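Local structure of calcium-dependent protein kinase, putative (Plasmodium falciparum, 3MSE) at residues A[125-130]-A[142-147]; A[149-154]-A[165-170]; A[17-22]-A[132-137]; A[39-44]-A[94-99]. The protein probably phosphorylates protein serine and threonine residues in response to calcium, through a kinase to which this C-terminal EF-hand domain belongs. All coordinates share one frame; numbering follows the deposited sequence.

Interactions 1, 2 and 3 gather in one EF-hand lobe, while interaction 4 lies in the other, on the far side of the chain's centre. Interaction 1 holds a calcium ligand, Asp129, and touches both its neighbours. It meets interaction 2 through helix 141-152 and a probable hydrogen bond from Ile125 N to Ile167 O, 2.8 Å. It meets interaction 3 where Phe147 CD2 packs on Ile19 CG2 at 3.6 Å. Interactions 2 and 3 do not touch; their nearest atoms are about 7 Å apart. Helix 18-48 spans the two lobes and serves both interaction 3 and interaction 4, whose centres are about 35 Å apart. Both of these also touch the second subunit.

Interaction 1 of 4, residues A[125-130]-A[142-147]; sequences ISKSDI and NDIDNF. With CA (calcium ion), chain B.
The contact lies at the exit of the second calcium-binding EF-hand loop, where helix 127-133 begins and packs on helix 141-152. Ile130 carries the apolar part. Its CG2 meets Ile144 CG2 at 3.7 Å, and the two side chains run past each other in opposite directions. Chi1 keeps Ile130 CG1 beside its backbone N, and the bend at chi2, -62°, turns CD1 to Phe147 CE1, also 3.7 Å away. The approach to that ring is oblique. Ile19 of helix 18-48 packs on both Ile130 and Phe147. Lys127 bends at chi2 and lays CE against Ile144 CG2 at 3.9 Å, crossing it at about a right angle. Its NZ forms a long salt bridge with Asp145 OD1, 3.8 Å, and hydrogen-bonds to Asn141 OD1. On the loop side, Asp129 binds calcium with Asp118, Asp122, Tyr124 O and two waters. One of these waters also hydrogen-bonds Ser126 OG, at the N-cap position, and the other donates to Asp129 OD1. The metal-bound oxygen has a second grip: Ser126 N donates to Asp129 OD2 at 3.1 Å, nearly straight at 172°. This N-H reaches the anti side of OD2, 31° out of the carboxylate plane, while the calcium ion sits 2.5 Å from the same OD2.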
loop_
_atom_site.group_PDB
_atom_site.type_symbol
_atom_site.label_atom_id
_atom_site.label_comp_id
_atom_site.label_asym_id
_atom_site.label_seq_id
_atom_site.Cartn_x
_atom_site.Cartn_y
_atom_site.Cartn_z
ATOM N N ILE A 125 -23.307 0.795 -4.445
ATOM C CA ILE A 125 -23.183 -0.568 -4.964
ATOM C C ILE A 125 -24.553 -1.244 -4.989
ATOM O O ILE A 125 -25.102 -1.586 -3.946
ATOM C CB ILE A 125 -22.133 -1.430 -4.193
ATOM C CG1 ILE A 125 -20.710 -0.971 -4.533
ATOM C CG2 ILE A 125 -22.299 -2.922 -4.528
ATOM C CD1 ILE A 125 -19.612 -1.679 -3.732
ATOM N N SER A 126 -25.093 -1.424 -6.194
ATOM C CA SER A 126 -26.391 -2.068 -6.382
ATOM C C SER A 126 -26.245 -3.572 -6.504
ATOM O O SER A 126 -25.134 -4.110 -6.593
ATOM C CB SER A 126 -27.101 -1.516 -7.629
ATOM O OG SER A 126 -26.313 -1.688 -8.804
ATOM N N LYS A 127 -27.384 -4.247 -6.503
ATOM C CA LYS A 127 -27.443 -5.668 -6.756
ATOM C C LYS A 127 -26.802 -6.000 -8.118
ATOM O O LYS A 127 -26.026 -6.963 -8.235
ATOM C CB LYS A 127 -28.901 -6.124 -6.704
ATOM C CG LYS A 127 -29.103 -7.577 -6.333
ATOM C CD LYS A 127 -29.270 -8.451 -7.571
ATOM C CE LYS A 127 -29.463 -9.912 -7.206
ATOM N NZ LYS A 127 -30.748 -10.159 -6.494
ATOM N N SER A 128 -27.098 -5.185 -9.129
ATOM C CA SER A 128 -26.562 -5.421 -10.466
ATOM C C SER A 128 -25.041 -5.201 -10.539
ATOM O O SER A 128 -24.356 -5.829 -11.347
ATOM C CB SER A 128 -27.312 -4.596 -11.531
ATOM O OG SER A 128 -26.790 -3.284 -11.644
ATOM N N ASP A 129 -24.510 -4.321 -9.698
ATOM C CA ASP A 129 -23.060 -4.149 -9.619
ATOM C C ASP A 129 -22.347 -5.420 -9.114
ATOM O O ASP A 129 -21.226 -5.733 -9.554
ATOM C CB ASP A 129 -22.714 -2.966 -8.729
ATOM C CG ASP A 129 -23.020 -1.630 -9.387
ATOM O OD1 ASP A 129 -22.906 -1.516 -10.630
ATOM O OD2 ASP A 129 -23.358 -0.688 -8.657
ATOM N N ILE A 130 -23.013 -6.144 -8.216
ATOM C CA ILE A 130 -22.484 -7.405 -7.683
ATOM C C ILE A 130 -22.686 -8.536 -8.680
ATOM O O ILE A 130 -21.804 -9.380 -8.858
ATOM C CB ILE A 130 -23.121 -7.777 -6.302
ATOM C CG1 ILE A 130 -22.807 -6.705 -5.246
ATOM C CG2 ILE A 130 -22.648 -9.173 -5.839
ATOM C CD1 ILE A 130 -21.322 -6.518 -4.921
ATOM N N ASN A 142 -28.576 -16.527 -4.925
ATOM C CA ASN A 142 -28.585 -16.874 -3.497
ATOM C C ASN A 142 -27.379 -16.274 -2.765
ATOM O O ASN A 142 -27.519 -15.612 -1.734
ATOM C CB ASN A 142 -28.598 -18.399 -3.327
ATOM C CG ASN A 142 -28.810 -18.832 -1.875
ATOM O OD1 ASN A 142 -29.674 -18.296 -1.169
ATOM N ND2 ASN A 142 -28.021 -19.817 -1.428
ATOM N N ASP A 143 -26.199 -16.489 -3.336
ATOM C CA ASP A 143 -24.957 -15.954 -2.801
ATOM C C ASP A 143 -25.008 -14.426 -2.676
ATOM O O ASP A 143 -24.607 -13.864 -1.653
ATOM C CB ASP A 143 -23.787 -16.392 -3.690
ATOM C CG ASP A 143 -23.721 -17.913 -3.874
ATOM O OD1 ASP A 143 -23.622 -18.631 -2.848
ATOM O OD2 ASP A 143 -23.757 -18.392 -5.038
ATOM N N ILE A 144 -25.521 -13.762 -3.712
ATOM C CA ILE A 144 -25.553 -12.301 -3.748
ATOM C C ILE A 144 -26.431 -11.738 -2.635
ATOM O O ILE A 144 -26.036 -10.795 -1.950
ATOM C CB ILE A 144 -25.994 -11.755 -5.140
ATOM C CG1 ILE A 144 -24.983 -12.176 -6.217
ATOM C CG2 ILE A 144 -26.134 -10.237 -5.105
ATOM C CD1 ILE A 144 -25.489 -12.064 -7.632
ATOM N N ASP A 145 -27.620 -12.318 -2.469
ATOM C CA ASP A 145 -28.569 -11.880 -1.433
ATOM C C ASP A 145 -27.978 -11.985 -0.036
ATOM O O ASP A 145 -28.120 -11.058 0.751
ATOM C CB ASP A 145 -29.882 -12.668 -1.508
ATOM C CG ASP A 145 -30.820 -12.138 -2.573
ATOM O OD1 ASP A 145 -30.841 -10.909 -2.795
ATOM O OD2 ASP A 145 -31.532 -12.957 -3.192
ATOM N N ASN A 146 -27.322 -13.110 0.253
ATOM C CA ASN A 146 -26.553 -13.294 1.492
ATOM C C ASN A 146 -25.584 -12.146 1.751
ATOM O O ASN A 146 -25.519 -11.618 2.866
ATOM C CB ASN A 146 -25.768 -14.608 1.457
ATOM C CG ASN A 146 -26.668 -15.832 1.459
ATOM O OD1 ASN A 146 -27.879 -15.734 1.706
ATOM N ND2 ASN A 146 -26.079 -17.005 1.191
ATOM N N PHE A 147 -24.843 -11.754 0.716
ATOM C CA PHE A 147 -23.862 -10.686 0.851
ATOM C C PHE A 147 -24.508 -9.353 1.250
ATOM O O PHE A 147 -23.971 -8.632 2.102
ATOM C CB PHE A 147 -23.019 -10.551 -0.421
ATOM C CG PHE A 147 -22.181 -9.305 -0.468
ATOM C CD1 PHE A 147 -22.580 -8.217 -1.240
ATOM C CD2 PHE A 147 -21.001 -9.213 0.263
ATOM C CE1 PHE A 147 -21.815 -7.060 -1.286
ATOM C CE2 PHE A 147 -20.228 -8.060 0.226
ATOM C CZ PHE A 147 -20.638 -6.976 -0.556
HETATM CA CA CA B . -23.667 1.782 -8.881
HETATM O O HOH W 1 -25.525 1.094 -9.055
HETATM O O HOH W 2 -23.132 1.311 -11.076
#

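Interaction 2 of 4, residues A[149-154]-A[165-170]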
loop_
_atom_site.group_PDB
_atom_site.type_symbol
_atom_site.label_atom_id
_atom_site.label_comp_id
_atom_site.label_asym_id
_atom_site.label_seq_id
_atom_site.Cartn_x
_atom_site.Cartn_y
_atom_site.Cartn_z
ATOM N N LEU A 149 -27.403 -8.921 2.830
ATOM C CA LEU A 149 -27.882 -9.081 4.193
ATOM C C LEU A 149 -26.737 -8.898 5.197
ATOM O O LEU A 149 -26.890 -8.182 6.201
ATOM C CB LEU A 149 -28.598 -10.433 4.363
ATOM C CG LEU A 149 -29.927 -10.547 3.587
ATOM C CD1 LEU A 149 -30.422 -11.995 3.477
ATOM C CD2 LEU A 149 -31.033 -9.625 4.153
ATOM N N SER A 150 -25.587 -9.509 4.901
ATOM C CA SER A 150 -24.394 -9.356 5.736
ATOM C C SER A 150 -23.967 -7.893 5.875
ATOM O O SER A 150 -23.762 -7.407 6.989
ATOM C CB SER A 150 -23.244 -10.220 5.221
ATOM O OG SER A 150 -23.576 -11.599 5.276
ATOM N N VAL A 151 -23.847 -7.193 4.748
ATOM C CA VAL A 151 -23.502 -5.771 4.749
ATOM C C VAL A 151 -24.463 -4.934 5.617
ATOM O O VAL A 151 -24.024 -4.078 6.394
ATOM C CB VAL A 151 -23.436 -5.200 3.306
ATOM C CG1 VAL A 151 -23.352 -3.671 3.316
ATOM C CG2 VAL A 151 -22.255 -5.797 2.543
ATOM N N HIS A 152 -25.761 -5.195 5.489
ATOM C CA HIS A 152 -26.786 -4.414 6.184
ATOM C C HIS A 152 -27.105 -4.917 7.596
ATOM O O HIS A 152 -27.882 -4.286 8.315
ATOM C CB HIS A 152 -28.062 -4.328 5.342
ATOM C CG HIS A 152 -27.945 -3.419 4.158
ATOM N ND1 HIS A 152 -28.354 -3.787 2.893
ATOM C CD2 HIS A 152 -27.456 -2.160 4.045
ATOM C CE1 HIS A 152 -28.131 -2.790 2.055
ATOM N NE2 HIS A 152 -27.584 -1.792 2.727
ATOM N N SER A 153 -26.515 -6.047 7.985
ATOM C CA SER A 153 -26.636 -6.554 9.355
ATOM C C SER A 153 -25.553 -5.972 10.278
ATOM O O SER A 153 -25.237 -6.556 11.319
ATOM C CB SER A 153 -26.579 -8.086 9.370
ATOM N N ILE A 154 -24.990 -4.826 9.892
ATOM C CA ILE A 154 -23.912 -4.178 10.650
ATOM C C ILE A 154 -24.111 -2.659 10.693
ATOM O O ILE A 154 -24.719 -2.125 11.627
ATOM C CB ILE A 154 -22.514 -4.541 10.070
ATOM C CG1 ILE A 154 -22.064 -5.909 10.589
ATOM C CG2 ILE A 154 -21.463 -3.479 10.418
ATOM C CD1 ILE A 154 -21.094 -6.630 9.681
ATOM N N ASN A 165 -31.779 -1.738 -1.160
ATOM C CA ASN A 165 -30.815 -2.825 -1.300
ATOM C C ASN A 165 -29.611 -2.335 -2.103
ATOM O O ASN A 165 -29.268 -2.871 -3.166
ATOM C CB ASN A 165 -31.454 -4.057 -1.935
ATOM C CG ASN A 165 -30.884 -5.350 -1.382
ATOM O OD1 ASN A 165 -30.896 -5.577 -0.166
ATOM N ND2 ASN A 165 -30.379 -6.207 -2.271
ATOM N N LYS A 166 -29.002 -1.277 -1.571
ATOM C CA LYS A 166 -27.863 -0.601 -2.157
ATOM C C LYS A 166 -26.843 -0.412 -1.045
ATOM O O LYS A 166 -27.181 -0.513 0.135
ATOM C CB LYS A 166 -28.281 0.764 -2.704
ATOM C CG LYS A 166 -29.547 0.747 -3.566
ATOM C CD LYS A 166 -29.851 2.115 -4.174
ATOM C CE LYS A 166 -29.042 2.369 -5.438
ATOM N NZ LYS A 166 -29.408 1.420 -6.529
ATOM N N ILE A 167 -25.601 -0.124 -1.411
ATOM C CA ILE A 167 -24.529 -0.000 -0.432
ATOM C C ILE A 167 -23.712 1.264 -0.691
ATOM O O ILE A 167 -23.126 1.428 -1.766
ATOM C CB ILE A 167 -23.609 -1.263 -0.446
ATOM C CG1 ILE A 167 -24.407 -2.529 -0.103
ATOM C CG2 ILE A 167 -22.428 -1.093 0.496
ATOM C CD1 ILE A 167 -23.678 -3.846 -0.416
ATOM N N SER A 168 -23.684 2.157 0.295
ATOM C CA SER A 168 -22.845 3.354 0.250
ATOM C C SER A 168 -21.404 2.960 0.547
ATOM O O SER A 168 -21.151 1.849 1.007
ATOM C CB SER A 168 -23.310 4.365 1.302
ATOM O OG SER A 168 -22.914 3.951 2.604
ATOM N N PHE A 169 -20.462 3.875 0.316
ATOM C CA PHE A 169 -19.077 3.587 0.628
ATOM C C PHE A 169 -18.889 3.307 2.108
ATOM O O PHE A 169 -18.083 2.454 2.479
ATOM C CB PHE A 169 -18.113 4.689 0.180
ATOM C CG PHE A 169 -16.700 4.444 0.633
ATOM C CD1 PHE A 169 -16.104 5.273 1.577
ATOM C CD2 PHE A 169 -15.995 3.329 0.175
ATOM C CE1 PHE A 169 -14.812 5.029 2.026
ATOM C CE2 PHE A 169 -14.707 3.068 0.622
ATOM C CZ PHE A 169 -14.108 3.925 1.548
ATOM N N GLN A 170 -19.632 4.032 2.943
ATOM C CA GLN A 170 -19.515 3.907 4.393
ATOM C C GLN A 170 -19.975 2.529 4.871
ATOM O O GLN A 170 -19.300 1.903 5.684
ATOM C CB GLN A 170 -20.279 5.036 5.110
ATOM C CG GLN A 170 -19.772 5.342 6.525
ATOM C CD GLN A 170 -18.318 5.806 6.549
ATOM O OE1 GLN A 170 -17.513 5.301 7.328
ATOM N NE2 GLN A 170 -17.973 6.758 5.683
#
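Val151 and Ile167 form the apolar half of this contact, and His152 with the backbone of Lys166 forms the polar half. Val151 and Ile167 reach toward each other tip to tip. Val151 CG1 and Ile167 CD1 are 3.8 Å apart, and Val151 CG2 lies 3.8 Å from the same CD1, so the end methyl of the isoleucine meets both valine branches. Chi1 of -60° places Ile167 CG1 beside its backbone N, and CG1 also touches Val151 CG1 at 3.8 Å. Both residues are buried. The polar link is a weak hydrogen bond from His152 NE2 to Lys166 O, 2.9 Å long but bent to 123° at the hydrogen. The carbonyl oxygen meets the imidazole at its edge, in the ring plane. It also lies 3.1 Å from His152 CE1, on that same edge. The Lys166 side chain touches Tyr124 of the calcium loop. Ile167 probably lies in the loop of a fourth EF-hand, just before helix 169-177. Its backbone pairs with Ile125 of the calcium-binding loop, as in the short inter-loop link of paired EF-hands. Phe147 and Phe148 of helix 141-152 pack on Ile167, as does Phe172 of helix 169-177, while Tyr175 of that helix touches Val151.

Interaction 3 of 4, residues A[17-22]-A[132-137]; sequences SNIRNI and SLVHDK
Flat groups flank the apolar contact of Ile22 with Leu133 on either side. At the edge of the Arg20 guanidinium, in its plane, sits the Asn21 amide, whose OD1 accepts from NE at 3.0 Å and NH2 at 2.8 Å. One face of the His135 ring carries Asp136 CB, offset toward the rim, and His135 ND1 donates to Ser132 O. The contact joins the start of the long helix 18-48 to the end of helix 127-133, the exit helix of the second calcium-binding EF-hand. Ile22 is its centre. Its CG2, anti to the backbone N, touches Leu133 CG at 3.9 Å and both Leu133 methyls at about the same range. Ile22 CD1 meets Val134 CG1, and Val134 CG1 also lies 4.1 Å from Ile19 CG1. After the helix, a type I turn from Val134 to Lys137 brings the lysine back over Ile22. Ile84 of the second subunit packs on Ile22 and Lys137, and Asn85 of that subunit accepts from Lys137 NZ. The lysine bends at chi2, -75°, and sets CE 3.9 Å from Ile22 CG1, while its NZ makes a salt bridge with Asp136 OD2 at 2.8 Å, approaching from above the carboxylate plane.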
loop_
_atom_site.group_PDB
_atom_site.type_symbol
_atom_site.label_atom_id
_atom_site.label_comp_id
_atom_site.label_asym_id
_atom_site.label_seq_id
_atom_site.Cartn_x
_atom_site.Cartn_y
_atom_site.Cartn_z
ATOM N N SER A 17 -16.990 -15.346 2.826
ATOM C CA SER A 17 -17.736 -15.670 1.611
ATOM C C SER A 17 -16.892 -15.473 0.357
ATOM O O SER A 17 -15.881 -14.765 0.375
ATOM C CB SER A 17 -19.002 -14.819 1.523
ATOM O OG SER A 17 -18.690 -13.437 1.376
ATOM N N ASN A 18 -17.315 -16.105 -0.732
ATOM C CA ASN A 18 -16.647 -15.934 -1.991
ATOM C C ASN A 18 -16.660 -14.475 -2.446
ATOM O O ASN A 18 -15.640 -13.961 -2.896
ATOM C CB ASN A 18 -17.249 -16.869 -3.030
ATOM C CG ASN A 18 -16.755 -18.296 -2.878
ATOM O OD1 ASN A 18 -15.550 -18.544 -2.728
ATOM N ND2 ASN A 18 -17.679 -19.244 -2.932
ATOM N N ILE A 19 -17.786 -13.794 -2.242
ATOM C CA ILE A 19 -17.908 -12.366 -2.610
ATOM C C ILE A 19 -16.987 -11.442 -1.800
ATOM O O ILE A 19 -16.324 -10.554 -2.365
ATOM C CB ILE A 19 -19.388 -11.891 -2.600
ATOM C CG1 ILE A 19 -20.158 -12.623 -3.721
ATOM C CG2 ILE A 19 -19.482 -10.377 -2.777
ATOM C CD1 ILE A 19 -21.691 -12.483 -3.674
ATOM N N ARG A 20 -16.915 -11.659 -0.488
ATOM C CA ARG A 20 -15.937 -10.940 0.351
ATOM C C ARG A 20 -14.535 -11.123 -0.198
ATOM O O ARG A 20 -13.768 -10.165 -0.328
ATOM C CB ARG A 20 -15.983 -11.477 1.790
ATOM C CG ARG A 20 -15.594 -10.496 2.870
ATOM C CD ARG A 20 -14.107 -10.229 3.051
ATOM N NE ARG A 20 -13.246 -11.402 3.155
ATOM C CZ ARG A 20 -12.240 -11.542 4.031
ATOM N NH1 ARG A 20 -11.989 -10.616 4.943
ATOM N NH2 ARG A 20 -11.498 -12.638 4.012
ATOM N N ASN A 21 -14.197 -12.362 -0.521
ATOM C CA ASN A 21 -12.855 -12.660 -0.978
ATOM C C ASN A 21 -12.589 -12.157 -2.409
ATOM O O ASN A 21 -11.475 -11.797 -2.733
ATOM C CB ASN A 21 -12.571 -14.154 -0.824
ATOM C CG ASN A 21 -12.454 -14.572 0.657
ATOM O OD1 ASN A 21 -12.383 -13.722 1.539
ATOM N ND2 ASN A 21 -12.445 -15.870 0.913
ATOM N N ILE A 22 -13.617 -12.118 -3.239
ATOM C CA ILE A 22 -13.493 -11.488 -4.566
ATOM C C ILE A 22 -13.102 -10.015 -4.411
ATOM O O ILE A 22 -12.160 -9.538 -5.060
ATOM C CB ILE A 22 -14.765 -11.684 -5.399
ATOM C CG1 ILE A 22 -14.818 -13.142 -5.852
ATOM C CG2 ILE A 22 -14.753 -10.735 -6.655
ATOM C CD1 ILE A 22 -16.185 -13.616 -6.249
ATOM N N SER A 132 -22.550 -8.126 -11.747
ATOM C CA SER A 132 -21.508 -7.898 -12.730
ATOM C C SER A 132 -20.148 -8.348 -12.202
ATOM O O SER A 132 -19.373 -9.011 -12.907
ATOM C CB SER A 132 -21.470 -6.420 -13.139
ATOM O OG SER A 132 -20.403 -6.235 -14.050
ATOM N N LEU A 133 -19.875 -7.994 -10.950
ATOM C CA LEU A 133 -18.638 -8.397 -10.291
ATOM C C LEU A 133 -18.426 -9.917 -10.379
ATOM O O LEU A 133 -17.306 -10.376 -10.560
ATOM C CB LEU A 133 -18.639 -7.931 -8.813
ATOM C CG LEU A 133 -17.380 -8.242 -8.000
ATOM C CD1 LEU A 133 -16.171 -7.513 -8.569
ATOM C CD2 LEU A 133 -17.576 -7.852 -6.548
ATOM N N VAL A 134 -19.501 -10.690 -10.291
ATOM C CA VAL A 134 -19.358 -12.139 -10.289
ATOM C C VAL A 134 -19.642 -12.784 -11.635
ATOM O O VAL A 134 -19.881 -14.007 -11.719
ATOM C CB VAL A 134 -20.188 -12.795 -9.148
ATOM C CG1 VAL A 134 -19.788 -12.168 -7.811
ATOM C CG2 VAL A 134 -21.690 -12.637 -9.385
ATOM N N HIS A 135 -19.587 -11.973 -12.691
ATOM C CA HIS A 135 -19.958 -12.428 -14.045
ATOM C C HIS A 135 -19.073 -13.589 -14.534
ATOM O O HIS A 135 -19.501 -14.401 -15.352
ATOM C CB HIS A 135 -19.895 -11.251 -15.043
ATOM C CG HIS A 135 -18.509 -10.963 -15.517
ATOM N ND1 HIS A 135 -17.570 -10.339 -14.727
ATOM C CD2 HIS A 135 -17.878 -11.284 -16.668
ATOM C CE1 HIS A 135 -16.425 -10.268 -15.382
ATOM N NE2 HIS A 135 -16.588 -10.831 -16.566
ATOM N N ASP A 136 -17.840 -13.673 -14.032
ATOM C CA ASP A 136 -16.952 -14.771 -14.418
ATOM C C ASP A 136 -16.804 -15.850 -13.328
ATOM O O ASP A 136 -15.813 -16.571 -13.295
ATOM C CB ASP A 136 -15.572 -14.240 -14.841
ATOM C CG ASP A 136 -14.847 -13.470 -13.718
ATOM O OD1 ASP A 136 -13.725 -13.001 -13.990
ATOM O OD2 ASP A 136 -15.373 -13.309 -12.585
ATOM N N LYS A 137 -17.789 -15.937 -12.443
ATOM C CA LYS A 137 -17.753 -16.867 -11.315
ATOM C C LYS A 137 -19.045 -17.637 -11.320
ATOM O O LYS A 137 -20.100 -17.099 -11.693
ATOM C CB LYS A 137 -17.636 -16.113 -9.974
ATOM C CG LYS A 137 -16.529 -15.076 -9.878
ATOM C CD LYS A 137 -15.163 -15.724 -9.711
ATOM C CE LYS A 137 -14.085 -14.692 -9.350
ATOM N NZ LYS A 137 -13.615 -13.903 -10.531
#

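Interaction 4 of 4, residues A[39-44]-A[94-99]; sequences KYINEL and EFMAGC
Ile41 meets Met96 and Cys99 with two different branches, and its chi1 of -66° sets them apart. CG2 stands anti to the backbone N and touches Met96 CB at 3.9 Å. CG1 lies beside that N, and chi2 near 162° extends the branch so that CD1 reaches Cys99 CB at 3.8 Å. Leu44 and Phe95 are both turned the other way at chi1, with CG anti to the backbone N, and each thereby projects its end into the gap between the helices. Leu44 CD2 comes to Phe95 CZ at 3.7 Å. It sits at the edge of the ring, near its plane, and the two side chains cross at about a right angle. Ile41 CG2 approaches the same ring obliquely, at CD1, 4.0 Å away. One ring face is taken by Cys99 SG, 3.6 Å above the plane and offset toward the rim. The two helices belong to a pair of EF-hands. Helix 18-48 runs into the first calcium loop, whose ligands begin at Asp49. Helix 92-99 is the exit helix of the second EF-hand in this pair. The axes of segments 39-44 and 94-99 come within 10.4 Å, with 127° between their N-to-C directions. All five touching residues are buried, and the contact is apolar throughout. Phe45 and Leu48, further along helix 18-48, also pack on Phe95. Trp102 touches Met96, as does Leu31 of the second subunit. Asn9 of that subunit donates through ND2 to Cys99 O.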
loop_
_atom_site.group_PDB
_atom_site.type_symbol
_atom_site.label_atom_id
_atom_site.label_comp_id
_atom_site.label_asym_id
_atom_site.label_seq_id
_atom_site.Cartn_x
_atom_site.Cartn_y
_atom_site.Cartn_z
ATOM N N LYS A 39 9.344 -2.569 -6.525
ATOM C CA LYS A 39 10.363 -3.473 -7.049
ATOM C C LYS A 39 11.311 -2.732 -8.011
ATOM O O LYS A 39 12.531 -2.889 -7.924
ATOM C CB LYS A 39 9.712 -4.672 -7.745
ATOM C CG LYS A 39 10.630 -5.872 -7.952
ATOM C CD LYS A 39 9.852 -7.130 -8.406
ATOM C CE LYS A 39 8.823 -7.590 -7.355
ATOM N NZ LYS A 39 9.440 -8.131 -6.094
ATOM N N TYR A 40 10.746 -1.925 -8.913
ATOM C CA TYR A 40 11.566 -1.117 -9.824
ATOM C C TYR A 40 12.503 -0.207 -9.024
ATOM O O TYR A 40 13.716 -0.205 -9.250
ATOM C CB TYR A 40 10.726 -0.306 -10.823
ATOM C CG TYR A 40 11.588 0.507 -11.773
ATOM C CD1 TYR A 40 12.200 -0.091 -12.883
ATOM C CD2 TYR A 40 11.833 1.864 -11.538
ATOM C CE1 TYR A 40 13.016 0.651 -13.745
ATOM C CE2 TYR A 40 12.644 2.608 -12.389
ATOM C CZ TYR A 40 13.230 1.999 -13.485
ATOM O OH TYR A 40 14.026 2.746 -14.319
ATOM N N ILE A 41 11.942 0.525 -8.064
ATOM C CA ILE A 41 12.739 1.390 -7.192
ATOM C C ILE A 41 13.821 0.583 -6.473
ATOM O O ILE A 41 14.952 1.055 -6.306
ATOM C CB ILE A 41 11.849 2.214 -6.211
ATOM C CG1 ILE A 41 10.977 3.209 -6.984
ATOM C CG2 ILE A 41 12.698 2.958 -5.180
ATOM C CD1 ILE A 41 9.784 3.759 -6.194
ATOM N N ASN A 42 13.481 -0.649 -6.090
ATOM C CA ASN A 42 14.424 -1.560 -5.426
ATOM C C ASN A 42 15.594 -1.915 -6.326
ATOM O O ASN A 42 16.742 -1.949 -5.884
ATOM C CB ASN A 42 13.726 -2.872 -5.014
ATOM C CG ASN A 42 12.906 -2.744 -3.732
ATOM O OD1 ASN A 42 12.935 -1.718 -3.051
ATOM N ND2 ASN A 42 12.165 -3.804 -3.399
ATOM N N GLU A 43 15.288 -2.200 -7.585
ATOM C CA GLU A 43 16.316 -2.533 -8.557
ATOM C C GLU A 43 17.159 -1.309 -8.906
ATOM O O GLU A 43 18.369 -1.415 -9.102
ATOM C CB GLU A 43 15.711 -3.176 -9.805
ATOM C CG GLU A 43 15.602 -4.708 -9.709
ATOM C CD GLU A 43 16.962 -5.405 -9.776
ATOM O OE1 GLU A 43 17.518 -5.543 -10.892
ATOM O OE2 GLU A 43 17.475 -5.821 -8.714
ATOM N N LEU A 44 16.514 -0.146 -8.950
ATOM C CA LEU A 44 17.219 1.106 -9.176
ATOM C C LEU A 44 18.210 1.371 -8.053
ATOM O O LEU A 44 19.383 1.652 -8.302
ATOM C CB LEU A 44 16.228 2.256 -9.308
ATOM C CG LEU A 44 16.753 3.578 -9.872
ATOM C CD1 LEU A 44 17.242 3.395 -11.314
ATOM C CD2 LEU A 44 15.647 4.634 -9.790
ATOM N N GLU A 94 14.537 6.905 2.266
ATOM C CA GLU A 94 14.631 8.284 1.765
ATOM C C GLU A 94 14.656 8.391 0.228
ATOM O O GLU A 94 14.062 9.327 -0.347
ATOM C CB GLU A 94 15.823 8.987 2.390
ATOM C CG GLU A 94 15.680 9.090 3.931
ATOM C CD GLU A 94 16.994 9.379 4.648
ATOM O OE1 GLU A 94 16.958 9.488 5.895
ATOM O OE2 GLU A 94 18.056 9.511 3.986
ATOM N N PHE A 95 15.305 7.420 -0.411
ATOM C CA PHE A 95 15.420 7.347 -1.863
ATOM C C PHE A 95 14.044 7.059 -2.415
ATOM O O PHE A 95 13.578 7.684 -3.360
ATOM C CB PHE A 95 16.386 6.226 -2.277
ATOM C CG PHE A 95 16.570 6.086 -3.780
ATOM C CD1 PHE A 95 16.100 4.964 -4.449
ATOM C CD2 PHE A 95 17.231 7.077 -4.517
ATOM C CE1 PHE A 95 16.291 4.821 -5.836
ATOM C CE2 PHE A 95 17.420 6.949 -5.911
ATOM C CZ PHE A 95 16.963 5.836 -6.565
ATOM N N MET A 96 13.382 6.105 -1.789
ATOM C CA MET A 96 12.118 5.650 -2.268
ATOM C C MET A 96 10.997 6.691 -2.073
ATOM O O MET A 96 10.075 6.797 -2.904
ATOM C CB MET A 96 11.850 4.278 -1.648
ATOM C CG MET A 96 10.687 4.201 -0.792
ATOM S SD MET A 96 9.537 3.500 -1.924
ATOM C CE MET A 96 8.065 4.156 -1.163
ATOM N N ALA A 97 11.101 7.487 -1.015
ATOM C CA ALA A 97 10.198 8.605 -0.799
ATOM C C ALA A 97 10.199 9.602 -1.984
ATOM O O ALA A 97 9.169 10.139 -2.335
ATOM C CB ALA A 97 10.561 9.327 0.484
ATOM N N GLY A 98 11.360 9.834 -2.578
ATOM C CA GLY A 98 11.478 10.789 -3.678
ATOM C C GLY A 98 11.179 10.197 -5.041
ATOM O O GLY A 98 10.941 10.953 -5.986
ATOM N N CYS A 99 11.181 8.862 -5.136
ATOM C CA CYS A 99 10.988 8.147 -6.403
ATOM C C CYS A 99 9.557 7.703 -6.632
ATOM O O CYS A 99 9.164 7.459 -7.781
ATOM C CB CYS A 99 11.875 6.904 -6.504
ATOM S SG CYS A 99 13.619 7.222 -6.641
#